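Local coordinates for putative glycerophosphodiester phosphodiesterase (Galdieria sulphuraria, PDB 2O55), which belongs, as a putative member, to the glycerophosphodiester phosphodiesterase family and is built on a TIM-barrel fold, at residues 221-225 with 242-246. Residues are numbered along the deposited sequence; the frame is centred on the assembly and turned at random.
With SO4 (sulfate ion), chain B.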
loop_
_atom_site.group_PDB
_atom_site.type_symbol
_atom_site.label_atom_id
_atom_site.label_comp_id
_atom_site.label_asym_id
_atom_site.label_seq_id
_atom_site.Cartn_x
_atom_site.Cartn_y
_atom_site.Cartn_z
ATOM N N TRP A 221 -0.481 -5.089 -10.156
ATOM C CA TRP A 221 0.729 -4.851 -10.886
ATOM C C TRP A 221 0.576 -5.349 -12.335
ATOM O O TRP A 221 1.028 -4.690 -13.285
ATOM C CB TRP A 221 1.882 -5.537 -10.173
ATOM C CG TRP A 221 3.213 -5.020 -10.557
ATOM C CD1 TRP A 221 4.132 -5.642 -11.355
ATOM C CD2 TRP A 221 3.786 -3.767 -10.174
ATOM N NE1 TRP A 221 5.247 -4.853 -11.491
ATOM C CE2 TRP A 221 5.064 -3.694 -10.773
ATOM C CE3 TRP A 221 3.343 -2.695 -9.389
ATOM C CZ2 TRP A 221 5.915 -2.587 -10.603
ATOM C CZ3 TRP A 221 4.194 -1.585 -9.223
ATOM C CH2 TRP A 221 5.462 -1.547 -9.830
ATOM N N ILE A 222 -0.094 -6.490 -12.509
ATOM C CA ILE A 222 -0.315 -7.072 -13.850
ATOM C C ILE A 222 -0.891 -6.075 -14.879
ATOM O O ILE A 222 -0.689 -6.241 -16.073
ATOM C CB ILE A 222 -1.182 -8.415 -13.809
ATOM C CG1 ILE A 222 -1.068 -9.197 -15.135
ATOM C CG2 ILE A 222 -2.654 -8.141 -13.438
ATOM C CD1 ILE A 222 -1.760 -10.586 -15.148
ATOM N N PHE A 223 -1.574 -5.044 -14.403
ATOM C CA PHE A 223 -2.459 -4.248 -15.230
ATOM C C PHE A 223 -1.861 -2.891 -15.505
ATOM O O PHE A 223 -1.582 -2.157 -14.569
ATOM C CB PHE A 223 -3.786 -4.077 -14.487
ATOM C CG PHE A 223 -4.819 -3.277 -15.236
ATOM C CD1 PHE A 223 -5.489 -3.826 -16.329
ATOM C CD2 PHE A 223 -5.143 -1.979 -14.823
ATOM C CE1 PHE A 223 -6.446 -3.090 -17.007
ATOM C CE2 PHE A 223 -6.095 -1.237 -15.488
ATOM C CZ PHE A 223 -6.744 -1.783 -16.582
ATOM N N ASP A 224 -1.670 -2.548 -16.778
ATOM C CA ASP A 224 -1.139 -1.233 -17.115
ATOM C C ASP A 224 -2.273 -0.236 -17.276
ATOM O O ASP A 224 -2.856 -0.119 -18.352
ATOM C CB ASP A 224 -0.294 -1.281 -18.393
ATOM C CG ASP A 224 1.049 -1.999 -18.202
ATOM O OD1 ASP A 224 1.751 -1.744 -17.187
ATOM O OD2 ASP A 224 1.410 -2.803 -19.101
ATOM N N ASP A 225 -2.588 0.491 -16.212
ATOM C CA ASP A 225 -3.680 1.465 -16.275
ATOM C C ASP A 225 -3.331 2.659 -17.152
ATOM O O ASP A 225 -2.234 3.199 -17.083
ATOM C CB ASP A 225 -4.179 1.890 -14.879
ATOM C CG ASP A 225 -3.075 2.417 -13.989
ATOM O OD1 ASP A 225 -1.980 1.812 -13.962
ATOM O OD2 ASP A 225 -3.318 3.438 -13.308
ATOM N N CYS A 242 -4.869 3.870 -6.744
ATOM C CA CYS A 242 -3.569 3.291 -6.572
ATOM C C CYS A 242 -3.118 2.866 -7.960
ATOM O O CYS A 242 -3.438 1.762 -8.425
ATOM C CB CYS A 242 -3.628 2.123 -5.591
ATOM S SG CYS A 242 -2.002 1.566 -5.034
ATOM N N SER A 243 -2.369 3.765 -8.603
ATOM C CA SER A 243 -1.994 3.682 -10.018
ATOM C C SER A 243 -0.610 3.105 -10.251
ATOM O O SER A 243 0.305 3.333 -9.471
ATOM C CB SER A 243 -2.028 5.083 -10.623
ATOM O OG SER A 243 -1.693 5.064 -12.004
ATOM N N ASN A 244 -0.455 2.376 -11.348
ATOM C CA ASN A 244 0.852 1.883 -11.757
ATOM C C ASN A 244 1.562 2.925 -12.598
ATOM O O ASN A 244 2.742 2.779 -12.922
ATOM C CB ASN A 244 0.717 0.585 -12.536
ATOM C CG ASN A 244 0.011 -0.508 -11.742
ATOM O OD1 ASN A 244 0.143 -0.612 -10.517
ATOM N ND2 ASN A 244 -0.735 -1.347 -12.445
ATOM N N TYR A 245 0.841 3.985 -12.951
ATOM C CA TYR A 245 1.428 5.102 -13.669
ATOM C C TYR A 245 1.015 6.437 -13.061
ATOM O O TYR A 245 0.268 7.189 -13.680
ATOM C CB TYR A 245 1.040 5.022 -15.138
ATOM C CG TYR A 245 1.576 3.767 -15.754
ATOM C CD1 TYR A 245 0.850 2.572 -15.674
ATOM C CD2 TYR A 245 2.840 3.760 -16.383
ATOM C CE1 TYR A 245 1.354 1.411 -16.219
ATOM C CE2 TYR A 245 3.353 2.609 -16.934
ATOM C CZ TYR A 245 2.606 1.431 -16.847
ATOM O OH TYR A 245 3.109 0.261 -17.370
ATOM N N PRO A 246 1.515 6.745 -11.850
ATOM C CA PRO A 246 1.126 7.994 -11.166
ATOM C C PRO A 246 1.405 9.289 -11.975
ATOM O O PRO A 246 0.581 10.229 -11.964
ATOM C CB PRO A 246 1.954 7.962 -9.870
ATOM C CG PRO A 246 3.013 6.933 -10.083
ATOM C CD PRO A 246 2.475 5.954 -11.056
HETATM S S SO4 B . -0.726 -6.420 -6.463
HETATM O O1 SO4 B . -2.107 -6.302 -6.891
HETATM O O2 SO4 B . -0.112 -7.410 -7.324
HETATM O O3 SO4 B . -0.039 -5.171 -6.716
HETATM O O4 SO4 B . -0.589 -6.745 -5.039
#
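D225 grips the end of strand 240-243 with both carboxylate oxygens, tying two neighbouring loops together at the C-terminal rim of a TIM barrel. Segment 221-225 belongs to the loop between strand 214-218 and helix 227-236; residues 242-246 lead from the next parallel strand, which closes the barrel against strand 8-12, into helix 246-253. The buried half of the contact is polar. OD1 of D225 accepts the backbone N of N244 at 3.1 Å, from the syn side but 21° out of the carboxylate plane. With CG between its own N and carbonyl carbon (chi1 55°), D225 can present both oxygens to this turn. The S243 hydroxyl accepts from the backbone N of Y245, an ST turn just before the helix. N244 reaches back to the start of the loop: ND2 donates to P220 O and OD1 is held by H12 ND1, which probably sets the rotation of the amide; ND2 also faces F223 O, modelled too close for its length to be trusted. The W221 indole meets this amide only loosely, CE3 lying 4.0 Å from OD1. Toward solvent the contact thins out to exposed D224 and partly exposed Y245. Here D224 OD1, salt-bridged to K17, lies in plane at the tyrosine ring edge, its approach to Y245 OH doubtfully short. A sulfate ion, also held by R13, W218 and H56, receives a weak bond from W221 N. On the buried side, D225 OD2 accepts from W230 NE1 and, on its syn lone pair, from S243 OG at 2.6 Å.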